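Local coordinates for beta-n-acetylhexosaminidase (Streptococcus pneumoniae, PDB 2YLA), which hydrolyses terminal, non-reducing N-acetylhexosamine residues, probably on host N-glycans, and is known as the pneumococcal virulence factor StrH, at residues P136-D141 with D182-D187; N274-W279 with Q308-K313; G18-T23 with I328-P333. The protein carries 1 engineered substitution. All coordinates share one frame; numbering follows the deposited sequence.

All three contacts lie where strand ends and loops meet on a family 20 TIM barrel, and in each most of the touching residues are buried. Contact 3 is the most central, with its centre about 13 Å from that of the chain. It joins the loop after strand 10-16 to the end of strand 321-329 through charges and bound sugar. Contact 2 is polar: two asparagines and two waters link the loop after strand 272-274 to the loop 308-313. Contact 1 is the most peripheral, about 23 Å from the chain centre, and packs apolar groups. Contacts 1 and 3 touch the same NAG and mannose, while contact 2 touches a different NAG.

Contact 1 of 3, residues P136-D141 with D182-D187; sequences PQAHFD and DQYAND. Engineered in segment 182-187: Q183 (natural residue Glu). With MAN (alpha-D-mannopyranose), chain E; NAG (2-acetamido-2-deoxy-beta-D-glucopyranose), chain B.
The rings of F140 and Y184 meet at their edges, with CE2 of F140 3.8 Å from CE1 of Y184. The two side chains cross at about a right angle. The methyl of A185 lies at the same rim of F140, with CB 4.0 Å from CD2 of F140. A138 approaches Y184 obliquely, and its CB is 3.9 Å from the phenol OH of Y184. The same methyl faces A185, with the two CB atoms 4.4 Å apart. Y184 reaches this far because CG is turned opposite the backbone N (chi1 -171°), which carries the ring out toward strand 137-139. W194 and L197 of helix 193-199 also pack on Y184, and Y196 meets the ring of F140.

The fold is a TIM barrel, and D182-D187 is the loop that follows barrel strand 176-180. P136-D141 belongs to the excursion that follows the neighbouring barrel strand, 110-117. Between the two segments the contact is apolar. The loops around them are also joined by hydrogen bonds, such as D141 with A188 and D187 with S144 and K145.

The other end of the 182-187 loop faces sugar. Q183 is engineered, with Glu in the natural sequence. Its NE2 donates to O2 of the mannose at 3.0 Å and to O5 at 3.2 Å. D182 OD2 lies 3.5 Å from N2 of the NAG, consistent with the Asp-Glu pair of family 20 enzymes. Within the same segment, N186 ND2 donates to the carbonyl O of Y184 from above the carbonyl plane.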
loop_
_atom_site.group_PDB
_atom_site.type_symbol
_atom_site.label_atom_id
_atom_site.label_comp_id
_atom_site.label_asym_id
_atom_site.label_seq_id
_atom_site.Cartn_x
_atom_site.Cartn_y
_atom_site.Cartn_z
ATOM N N PRO A 136 2.293 24.292 11.409
ATOM C CA PRO A 136 2.623 22.885 11.611
ATOM C C PRO A 136 3.736 22.405 10.679
ATOM O O PRO A 136 4.248 21.302 10.860
ATOM C CB PRO A 136 1.310 22.172 11.283
ATOM C CG PRO A 136 0.646 23.052 10.303
ATOM C CD PRO A 136 1.043 24.457 10.640
ATOM N N GLN A 137 4.106 23.237 9.704
ATOM C CA GLN A 137 5.072 22.863 8.671
ATOM C C GLN A 137 6.519 22.897 9.141
ATOM O O GLN A 137 6.902 23.747 9.947
ATOM C CB GLN A 137 4.938 23.770 7.448
ATOM C CG GLN A 137 3.563 23.765 6.802
ATOM C CD GLN A 137 2.724 24.967 7.178
ATOM O OE1 GLN A 137 3.028 25.685 8.132
ATOM N NE2 GLN A 137 1.660 25.197 6.420
ATOM N N ALA A 138 7.320 21.971 8.612
ATOM C CA ALA A 138 8.766 21.984 8.814
ATOM C C ALA A 138 9.375 23.221 8.151
ATOM O O ALA A 138 8.802 23.779 7.207
ATOM C CB ALA A 138 9.387 20.717 8.264
ATOM N N HIS A 139 10.534 23.648 8.647
ATOM C CA HIS A 139 11.160 24.885 8.189
ATOM C C HIS A 139 12.668 24.725 8.012
ATOM O O HIS A 139 13.402 24.606 8.994
ATOM C CB HIS A 139 10.874 26.005 9.194
ATOM C CG HIS A 139 11.092 27.383 8.653
ATOM N ND1 HIS A 139 10.398 28.479 9.121
ATOM C CD2 HIS A 139 11.917 27.845 7.683
ATOM C CE1 HIS A 139 10.789 29.556 8.464
ATOM N NE2 HIS A 139 11.709 29.199 7.586
ATOM N N PHE A 140 13.131 24.734 6.765
ATOM C CA PHE A 140 14.566 24.632 6.492
ATOM C C PHE A 140 15.073 25.715 5.534
ATOM O O PHE A 140 15.204 26.869 5.947
ATOM C CB PHE A 140 14.939 23.211 6.058
ATOM C CG PHE A 140 14.729 22.184 7.138
ATOM C CD1 PHE A 140 15.575 22.135 8.241
ATOM C CD2 PHE A 140 13.673 21.281 7.065
ATOM C CE1 PHE A 140 15.379 21.194 9.250
ATOM C CE2 PHE A 140 13.471 20.331 8.071
ATOM C CZ PHE A 140 14.325 20.289 9.166
ATOM N N ASP A 141 15.360 25.364 4.278
ATOM C CA ASP A 141 15.726 26.365 3.271
ATOM C C ASP A 141 14.520 27.255 2.972
ATOM O O ASP A 141 14.666 28.409 2.565
ATOM C CB ASP A 141 16.245 25.710 1.985
ATOM C CG ASP A 141 17.563 24.966 2.184
ATOM O OD1 ASP A 141 18.230 25.151 3.229
ATOM O OD2 ASP A 141 17.937 24.186 1.282
ATOM N N ASP A 182 8.342 8.413 4.407
ATOM C CA ASP A 182 9.298 8.612 3.316
ATOM C C ASP A 182 9.574 10.090 3.007
ATOM O O ASP A 182 8.742 10.962 3.278
ATOM C CB ASP A 182 8.824 7.887 2.048
ATOM C CG ASP A 182 7.444 8.339 1.589
ATOM O OD1 ASP A 182 6.496 8.278 2.399
ATOM O OD2 ASP A 182 7.305 8.743 0.413
ATOM N N GLN A 183 10.756 10.349 2.448
ATOM C CA GLN A 183 11.153 11.669 1.933
ATOM C C GLN A 183 10.734 12.861 2.811
ATOM O O GLN A 183 9.825 13.617 2.458
ATOM C CB GLN A 183 10.656 11.842 0.491
ATOM C CG GLN A 183 10.906 10.617 -0.384
ATOM C CD GLN A 183 10.495 10.812 -1.829
ATOM O OE1 GLN A 183 9.362 11.204 -2.123
ATOM N NE2 GLN A 183 11.413 10.522 -2.745
ATOM N N TYR A 184 11.406 13.016 3.953
ATOM C CA TYR A 184 11.133 14.113 4.884
ATOM C C TYR A 184 11.533 15.459 4.285
ATOM O O TYR A 184 12.633 15.606 3.760
ATOM C CB TYR A 184 11.868 13.893 6.212
ATOM C CG TYR A 184 11.472 14.858 7.313
ATOM C CD1 TYR A 184 12.098 16.099 7.440
ATOM C CD2 TYR A 184 10.478 14.525 8.233
ATOM C CE1 TYR A 184 11.735 16.991 8.445
ATOM C CE2 TYR A 184 10.110 15.409 9.249
ATOM C CZ TYR A 184 10.742 16.640 9.347
ATOM O OH TYR A 184 10.385 17.520 10.346
ATOM N N ALA A 185 10.623 16.428 4.367
ATOM C CA ALA A 185 10.862 17.809 3.933
ATOM C C ALA A 185 11.682 17.937 2.649
ATOM O O ALA A 185 12.559 18.797 2.551
ATOM C CB ALA A 185 11.491 18.621 5.064
ATOM N N ASN A 186 11.382 17.087 1.667
ATOM C CA ASN A 186 12.090 17.110 0.385
ATOM C C ASN A 186 11.946 18.420 -0.390
ATOM O O ASN A 186 12.890 18.858 -1.048
ATOM C CB ASN A 186 11.687 15.917 -0.490
ATOM C CG ASN A 186 12.673 14.758 -0.393
ATOM O OD1 ASN A 186 12.843 14.000 -1.352
ATOM N ND2 ASN A 186 13.336 14.623 0.760
ATOM N N ASP A 187 10.772 19.042 -0.297
ATOM C CA ASP A 187 10.533 20.327 -0.949
ATOM C C ASP A 187 11.353 21.448 -0.304
ATOM O O ASP A 187 11.769 22.387 -0.982
ATOM C CB ASP A 187 9.034 20.672 -0.956
ATOM C CG ASP A 187 8.474 20.951 0.438
ATOM O OD1 ASP A 187 8.945 20.345 1.426
ATOM O OD2 ASP A 187 7.545 21.779 0.539
HETATM C C1 MAN E . 12.013 10.020 -6.565
HETATM C C2 MAN E . 10.483 9.911 -6.538
HETATM C C3 MAN E . 9.869 11.251 -6.959
HETATM C C4 MAN E . 10.411 12.410 -6.121
HETATM C C5 MAN E . 11.941 12.384 -6.076
HETATM C C6 MAN E . 12.498 13.403 -5.085
HETATM O O2 MAN E . 10.047 9.604 -5.220
HETATM O O3 MAN E . 8.467 11.216 -6.831
HETATM O O4 MAN E . 9.959 13.631 -6.663
HETATM O O5 MAN E . 12.420 11.093 -5.722
HETATM O O6 MAN E . 13.336 14.309 -5.767
HETATM C C1 NAG B . 9.284 8.375 -5.055
HETATM C C2 NAG B . 8.230 8.606 -3.940
HETATM C C3 NAG B . 6.764 8.616 -4.389
HETATM C C4 NAG B . 6.648 8.807 -5.890
HETATM C C5 NAG B . 7.441 7.700 -6.576
HETATM C C6 NAG B . 7.281 7.746 -8.091
HETATM C C7 NAG B . 8.251 6.388 -2.742
HETATM C C8 NAG B . 8.478 5.768 -1.396
HETATM N N2 NAG B . 8.397 7.719 -2.786
HETATM O O3 NAG B . 6.067 9.647 -3.724
HETATM O O4 NAG B . 5.290 8.780 -6.262
HETATM O O5 NAG B . 8.826 7.777 -6.272
HETATM O O6 NAG B . 7.982 8.848 -8.627
HETATM O O7 NAG B . 7.957 5.671 -3.700
#

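Contact 2 of 3, residues N274-W279 with Q308-K313; sequences NTNGDW and QLASTK. With NAG (2-acetamido-2-deoxy-beta-D-glucopyranose), chain C.
N274 and N276 both turn their amides onto the carbonyl of Q308, because each has CG swung away from its own backbone N (chi1 -167° and -156°). The two residues stand on the same side of the chain, with T275 between them pointing the other way. N276 ND2 donates to Q308 O at 2.7 Å. This oxygen lies in the amide plane of N276, but the donor stands 40° above the carbonyl plane. N274 ND2 makes a weak bond to the same oxygen, and its stronger partner is F306 O.

The remaining polar atoms of the two amides are also used. N274 OD1 takes a hydrogen from a water at 3.0 Å, and that water accepts from the backbone N of A310. N276 OD1 accepts from the backbone N of D278 at 3.1 Å, which makes an Asx turn at the start of the 3-10 segment 277-279. A second water accepts from N276 ND2, donates to D278 OD2 and takes a weak bond from Q308 NE2. The CB of N276 lies over one face of the W279 ring, 3.6 Å above its plane and toward the rim.

Across the contact, L309 lays CD2 beside the amide of N274. L309 also opens a type II turn to T312, whose N and OG1 both donate to L309 O. On the far side, G277 O accepts from O4 of a bound NAG at 2.7 Å.

With both N-H groups and the oxygen of N276 engaged, its amide can hardly rotate. The loop that meets the sugar is thus held mainly by directional polar bonds.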
loop_
_atom_site.group_PDB
_atom_site.type_symbol
_atom_site.label_atom_id
_atom_site.label_comp_id
_atom_site.label_asym_id
_atom_site.label_seq_id
_atom_site.Cartn_x
_atom_site.Cartn_y
_atom_site.Cartn_z
ATOM N N ASN A 274 9.246 -6.292 -0.962
ATOM C CA ASN A 274 10.015 -5.850 -2.119
ATOM C C ASN A 274 9.217 -4.881 -2.993
ATOM O O ASN A 274 8.399 -5.292 -3.821
ATOM C CB ASN A 274 10.508 -7.058 -2.926
ATOM C CG ASN A 274 11.570 -6.695 -3.957
ATOM O OD1 ASN A 274 12.112 -5.587 -3.963
ATOM N ND2 ASN A 274 11.875 -7.644 -4.837
ATOM N N THR A 275 9.461 -3.592 -2.780
ATOM C CA THR A 275 8.744 -2.524 -3.471
ATOM C C THR A 275 9.698 -1.840 -4.455
ATOM O O THR A 275 9.784 -0.611 -4.527
ATOM C CB THR A 275 8.145 -1.530 -2.448
ATOM O OG1 THR A 275 7.407 -2.263 -1.465
ATOM C CG2 THR A 275 7.214 -0.524 -3.114
ATOM N N ASN A 276 10.410 -2.672 -5.212
ATOM C CA ASN A 276 11.445 -2.236 -6.145
ATOM C C ASN A 276 10.971 -1.113 -7.057
ATOM O O ASN A 276 9.963 -1.248 -7.751
ATOM C CB ASN A 276 11.916 -3.431 -6.982
ATOM C CG ASN A 276 13.315 -3.248 -7.538
ATOM O OD1 ASN A 276 13.618 -2.248 -8.185
ATOM N ND2 ASN A 276 14.174 -4.228 -7.295
ATOM N N GLY A 277 11.709 -0.006 -7.045
ATOM C CA GLY A 277 11.385 1.171 -7.850
ATOM C C GLY A 277 11.371 0.935 -9.350
ATOM O O GLY A 277 10.784 1.717 -10.094
ATOM N N ASP A 278 12.015 -0.145 -9.789
ATOM C CA ASP A 278 12.037 -0.539 -11.202
ATOM C C ASP A 278 10.646 -0.796 -11.769
ATOM O O ASP A 278 10.405 -0.564 -12.955
ATOM C CB ASP A 278 12.881 -1.798 -11.397
ATOM C CG ASP A 278 14.364 -1.558 -11.196
ATOM O OD1 ASP A 278 14.770 -0.406 -10.914
ATOM O OD2 ASP A 278 15.127 -2.541 -11.320
ATOM N N TRP A 279 9.745 -1.278 -10.915
ATOM C CA TRP A 279 8.387 -1.634 -11.319
ATOM C C TRP A 279 7.413 -0.451 -11.232
ATOM O O TRP A 279 6.203 -0.620 -11.403
ATOM C CB TRP A 279 7.873 -2.801 -10.466
ATOM C CG TRP A 279 8.759 -4.028 -10.444
ATOM C CD1 TRP A 279 9.438 -4.577 -11.499
ATOM C CD2 TRP A 279 9.029 -4.870 -9.315
ATOM N NE1 TRP A 279 10.126 -5.696 -11.091
ATOM C CE2 TRP A 279 9.891 -5.901 -9.757
ATOM C CE3 TRP A 279 8.633 -4.849 -7.970
ATOM C CZ2 TRP A 279 10.365 -6.901 -8.900
ATOM C CZ3 TRP A 279 9.104 -5.843 -7.118
ATOM C CH2 TRP A 279 9.962 -6.856 -7.590
ATOM N N GLN A 308 14.331 -9.623 -5.996
ATOM C CA GLN A 308 15.447 -8.682 -6.040
ATOM C C GLN A 308 15.085 -7.315 -5.492
ATOM O O GLN A 308 14.207 -6.634 -6.023
ATOM C CB GLN A 308 16.010 -8.540 -7.456
ATOM C CG GLN A 308 17.427 -7.988 -7.473
ATOM C CD GLN A 308 17.871 -7.551 -8.846
ATOM O OE1 GLN A 308 18.508 -8.312 -9.575
ATOM N NE2 GLN A 308 17.537 -6.319 -9.213
ATOM N N LEU A 309 15.777 -6.922 -4.430
ATOM C CA LEU A 309 15.585 -5.617 -3.814
ATOM C C LEU A 309 16.465 -4.586 -4.505
ATOM O O LEU A 309 17.567 -4.904 -4.957
ATOM C CB LEU A 309 15.905 -5.685 -2.321
ATOM C CG LEU A 309 14.960 -6.550 -1.479
ATOM C CD1 LEU A 309 15.719 -7.276 -0.398
ATOM C CD2 LEU A 309 13.827 -5.724 -0.888
ATOM N N ALA A 310 15.969 -3.353 -4.596
ATOM C CA ALA A 310 16.690 -2.267 -5.263
ATOM C C ALA A 310 18.104 -2.106 -4.715
ATOM O O ALA A 310 18.325 -2.218 -3.507
ATOM C CB ALA A 310 15.920 -0.961 -5.143
ATOM N N SER A 311 19.047 -1.859 -5.627
ATOM C CA SER A 311 20.477 -1.667 -5.332
ATOM C C SER A 311 21.258 -2.962 -5.101
ATOM O O SER A 311 22.446 -2.927 -4.784
ATOM C CB SER A 311 20.702 -0.674 -4.179
ATOM O OG SER A 311 20.396 -1.249 -2.916
ATOM N N THR A 312 20.594 -4.104 -5.265
ATOM C CA THR A 312 21.252 -5.402 -5.112
ATOM C C THR A 312 21.004 -6.308 -6.321
ATOM O O THR A 312 20.107 -6.057 -7.130
ATOM C CB THR A 312 20.818 -6.133 -3.818
ATOM O OG1 THR A 312 19.422 -6.449 -3.886
ATOM C CG2 THR A 312 21.093 -5.286 -2.579
ATOM N N LYS A 313 21.809 -7.363 -6.426
ATOM C CA LYS A 313 21.751 -8.297 -7.540
ATOM C C LYS A 313 21.306 -9.676 -7.049
ATOM O O LYS A 313 21.862 -10.209 -6.086
ATOM C CB LYS A 313 23.127 -8.383 -8.202
ATOM C CG LYS A 313 23.162 -9.123 -9.525
ATOM C CD LYS A 313 24.603 -9.399 -9.955
ATOM C CE LYS A 313 24.663 -10.190 -11.256
ATOM N NZ LYS A 313 24.069 -9.431 -12.395
HETATM C C1 NAG C . 13.667 6.668 -9.042
HETATM C C2 NAG C . 14.020 5.246 -8.595
HETATM C C3 NAG C . 13.618 4.277 -9.715
HETATM C C4 NAG C . 12.169 4.507 -10.162
HETATM C C5 NAG C . 11.819 5.992 -10.331
HETATM C C6 NAG C . 10.315 6.192 -10.487
HETATM C C7 NAG C . 16.569 4.813 -8.686
HETATM C C8 NAG C . 16.654 4.457 -10.148
HETATM N N2 NAG C . 15.400 5.137 -8.097
HETATM O O3 NAG C . 13.793 2.940 -9.296
HETATM O O4 NAG C . 11.960 3.830 -11.382
HETATM O O5 NAG C . 12.267 6.750 -9.221
HETATM O O6 NAG C . 9.990 7.545 -10.255
HETATM O O7 NAG C . 17.612 4.798 -8.031
HETATM O O HOH W 1 13.426 -2.999 -3.167
HETATM O O HOH W 2 16.537 -3.734 -8.971
#

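Contact 3 of 3, residues G18-T23 with I328-P333; sequences GRKYFT and IWADRP. With NAG (2-acetamido-2-deoxy-beta-D-glucopyranose), chain B; MAN (alpha-D-mannopyranose), chain E.
R19 lies extended across A330 toward the sugar, with its CD beside A330 O. Its CG is turned opposite the carbonyl carbon (chi1 -70°), and the chain stays straight as far as NE. The guanidinium is approached from two directions. D331 stands over one face, with OD1 3.6 Å from NH1 of R19. This salt bridge is one of charge alone, since no N-H points at the oxygen. At the guanidinium edge, NH2 donates to O3 of the NAG at 2.8 Å along a fairly straight path of 161°, and NH1 gives a second, longer bond to the same O3. D49 and D16 form further salt bridges to R19, which probably fix its rotation.

W329 CE3 also lies at the guanidinium edge. One face of the indole carries the NAG, whose C5 sits 3.8 Å above the ring plane, toward the rim. D331 works through both oxygens. OD1 accepts from NAG O4 at 2.7 Å, and OD2 accepts from O3 of the mannose at 2.7 Å.

K20 packs its CB on A330 CB at 3.7 Å and on P333. A bend at the chain end lets NZ donate to P333 O at 2.9 Å, and to A335 O, its stronger partner.

G18-T23 follows strand 10-16, and I328-P333 takes in the end of strand 321-329 and the loop after it. These first and last barrel strands pair in parallel. An arginine and an aspartate on O3 and O4, with a tryptophan against the sugar ring, are typical of the family 20 pocket for the terminal N-acetylhexosamine.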
loop_
_atom_site.group_PDB
_atom_site.type_symbol
_atom_site.label_atom_id
_atom_site.label_comp_id
_atom_site.label_asym_id
_atom_site.label_seq_id
_atom_site.Cartn_x
_atom_site.Cartn_y
_atom_site.Cartn_z
ATOM N N GLY A 18 -3.996 8.698 -2.659
ATOM C CA GLY A 18 -3.882 9.836 -1.761
ATOM C C GLY A 18 -3.733 11.114 -2.560
ATOM O O GLY A 18 -4.369 12.121 -2.258
ATOM N N ARG A 19 -2.884 11.070 -3.585
ATOM C CA ARG A 19 -2.664 12.218 -4.462
ATOM C C ARG A 19 -3.845 12.431 -5.404
ATOM O O ARG A 19 -4.236 13.571 -5.668
ATOM C CB ARG A 19 -1.384 12.039 -5.281
ATOM C CG ARG A 19 -0.088 12.135 -4.494
ATOM C CD ARG A 19 1.079 12.136 -5.458
ATOM N NE ARG A 19 2.368 12.449 -4.849
ATOM C CZ ARG A 19 3.320 11.555 -4.604
ATOM N NH1 ARG A 19 3.135 10.274 -4.899
ATOM N NH2 ARG A 19 4.466 11.944 -4.060
ATOM N N LYS A 20 -4.404 11.329 -5.904
ATOM C CA LYS A 20 -5.457 11.361 -6.918
ATOM C C LYS A 20 -6.664 10.526 -6.494
ATOM O O LYS A 20 -6.511 9.408 -6.000
ATOM C CB LYS A 20 -4.898 10.844 -8.248
ATOM C CG LYS A 20 -5.826 10.968 -9.446
ATOM C CD LYS A 20 -5.187 10.355 -10.678
ATOM C CE LYS A 20 -6.162 10.261 -11.838
ATOM N NZ LYS A 20 -6.438 11.571 -12.485
ATOM N N TYR A 21 -7.860 11.073 -6.697
ATOM C CA TYR A 21 -9.098 10.384 -6.332
ATOM C C TYR A 21 -9.378 9.180 -7.227
ATOM O O TYR A 21 -9.266 9.263 -8.450
ATOM C CB TYR A 21 -10.288 11.351 -6.355
ATOM C CG TYR A 21 -11.614 10.711 -5.983
ATOM C CD1 TYR A 21 -11.990 10.562 -4.648
ATOM C CD2 TYR A 21 -12.490 10.251 -6.968
ATOM C CE1 TYR A 21 -13.203 9.975 -4.303
ATOM C CE2 TYR A 21 -13.706 9.660 -6.631
ATOM C CZ TYR A 21 -14.053 9.526 -5.299
ATOM O OH TYR A 21 -15.253 8.941 -4.964
ATOM N N PHE A 22 -9.733 8.065 -6.596
ATOM C CA PHE A 22 -10.210 6.885 -7.300
ATOM C C PHE A 22 -11.607 6.559 -6.796
ATOM O O PHE A 22 -11.858 6.580 -5.589
ATOM C CB PHE A 22 -9.280 5.698 -7.058
ATOM C CG PHE A 22 -8.040 5.708 -7.909
ATOM C CD1 PHE A 22 -6.930 6.459 -7.542
ATOM C CD2 PHE A 22 -7.980 4.950 -9.076
ATOM C CE1 PHE A 22 -5.777 6.464 -8.327
ATOM C CE2 PHE A 22 -6.833 4.950 -9.870
ATOM C CZ PHE A 22 -5.730 5.709 -9.493
ATOM N N THR A 23 -12.522 6.274 -7.718
ATOM C CA THR A 23 -13.892 5.923 -7.349
ATOM C C THR A 23 -13.911 4.546 -6.701
ATOM O O THR A 23 -13.033 3.725 -6.962
ATOM C CB THR A 23 -14.841 5.906 -8.572
ATOM O OG1 THR A 23 -14.429 4.884 -9.488
ATOM C CG2 THR A 23 -14.852 7.258 -9.282
ATOM N N ILE A 328 1.897 1.929 -8.435
ATOM C CA ILE A 328 1.367 2.914 -9.377
ATOM C C ILE A 328 1.215 4.265 -8.670
ATOM O O ILE A 328 0.574 4.347 -7.624
ATOM C CB ILE A 328 -0.010 2.469 -9.956
ATOM C CG1 ILE A 328 0.058 1.044 -10.536
ATOM C CG2 ILE A 328 -0.530 3.484 -10.985
ATOM C CD1 ILE A 328 0.879 0.888 -11.825
ATOM N N TRP A 329 1.793 5.315 -9.251
ATOM C CA TRP A 329 1.853 6.626 -8.604
ATOM C C TRP A 329 1.190 7.737 -9.411
ATOM O O TRP A 329 1.141 7.682 -10.642
ATOM C CB TRP A 329 3.303 7.003 -8.315
ATOM C CG TRP A 329 4.023 5.987 -7.498
ATOM C CD1 TRP A 329 4.821 4.987 -7.961
ATOM C CD2 TRP A 329 4.008 5.860 -6.070
ATOM N NE1 TRP A 329 5.311 4.248 -6.915
ATOM C CE2 TRP A 329 4.826 4.761 -5.742
ATOM C CE3 TRP A 329 3.384 6.572 -5.035
ATOM C CZ2 TRP A 329 5.037 4.350 -4.425
ATOM C CZ3 TRP A 329 3.600 6.166 -3.725
ATOM C CH2 TRP A 329 4.419 5.064 -3.432
ATOM N N ALA A 330 0.704 8.755 -8.705
ATOM C CA ALA A 330 0.021 9.881 -9.331
ATOM C C ALA A 330 0.662 11.220 -8.965
ATOM O O ALA A 330 -0.013 12.126 -8.468
ATOM C CB ALA A 330 -1.453 9.863 -8.961
ATOM N N ASP A 331 1.965 11.336 -9.230
ATOM C CA ASP A 331 2.754 12.535 -8.893
ATOM C C ASP A 331 2.174 13.826 -9.475
ATOM O O ASP A 331 2.102 14.845 -8.783
ATOM C CB ASP A 331 4.217 12.358 -9.309
ATOM C CG ASP A 331 4.923 11.267 -8.518
ATOM O OD1 ASP A 331 4.314 10.203 -8.286
ATOM O OD2 ASP A 331 6.094 11.471 -8.133
ATOM N N ARG A 332 1.780 13.783 -10.747
ATOM C CA ARG A 332 0.874 14.781 -11.302
ATOM C C ARG A 332 -0.521 14.160 -11.310
ATOM O O ARG A 332 -0.828 13.343 -12.179
ATOM C CB ARG A 332 1.280 15.191 -12.721
ATOM C CG ARG A 332 2.575 15.998 -12.827
ATOM C CD ARG A 332 3.737 15.125 -13.272
ATOM N NE ARG A 332 3.352 14.261 -14.387
ATOM C CZ ARG A 332 3.987 13.146 -14.727
ATOM N NH1 ARG A 332 5.052 12.752 -14.042
ATOM N NH2 ARG A 332 3.554 12.421 -15.751
ATOM N N PRO A 333 -1.371 14.532 -10.336
ATOM C CA PRO A 333 -2.666 13.864 -10.208
ATOM C C PRO A 333 -3.686 14.256 -11.283
ATOM O O PRO A 333 -4.728 13.607 -11.404
ATOM C CB PRO A 333 -3.149 14.282 -8.811
ATOM C CG PRO A 333 -1.993 14.992 -8.166
ATOM C CD PRO A 333 -1.172 15.533 -9.276
HETATM C C1 NAG B . 9.284 8.375 -5.055
HETATM C C2 NAG B . 8.230 8.606 -3.940
HETATM C C3 NAG B . 6.764 8.616 -4.389
HETATM C C4 NAG B . 6.648 8.807 -5.890
HETATM C C5 NAG B . 7.441 7.700 -6.576
HETATM C C6 NAG B . 7.281 7.746 -8.091
HETATM C C7 NAG B . 8.251 6.388 -2.742
HETATM C C8 NAG B . 8.478 5.768 -1.396
HETATM N N2 NAG B . 8.397 7.719 -2.786
HETATM O O3 NAG B . 6.067 9.647 -3.724
HETATM O O4 NAG B . 5.290 8.780 -6.262
HETATM O O5 NAG B . 8.826 7.777 -6.272
HETATM O O6 NAG B . 7.982 8.848 -8.627
HETATM O O7 NAG B . 7.957 5.671 -3.700
HETATM C C1 MAN E . 12.013 10.020 -6.565
HETATM C C2 MAN E . 10.483 9.911 -6.538
HETATM C C3 MAN E . 9.869 11.251 -6.959
HETATM C C4 MAN E . 10.411 12.410 -6.121
HETATM C C5 MAN E . 11.941 12.384 -6.076
HETATM C C6 MAN E . 12.498 13.403 -5.085
HETATM O O2 MAN E . 10.047 9.604 -5.220
HETATM O O3 MAN E . 8.467 11.216 -6.831
HETATM O O4 MAN E . 9.959 13.631 -6.663
HETATM O O5 MAN E . 12.420 11.093 -5.722
HETATM O O6 MAN E . 13.336 14.309 -5.767
#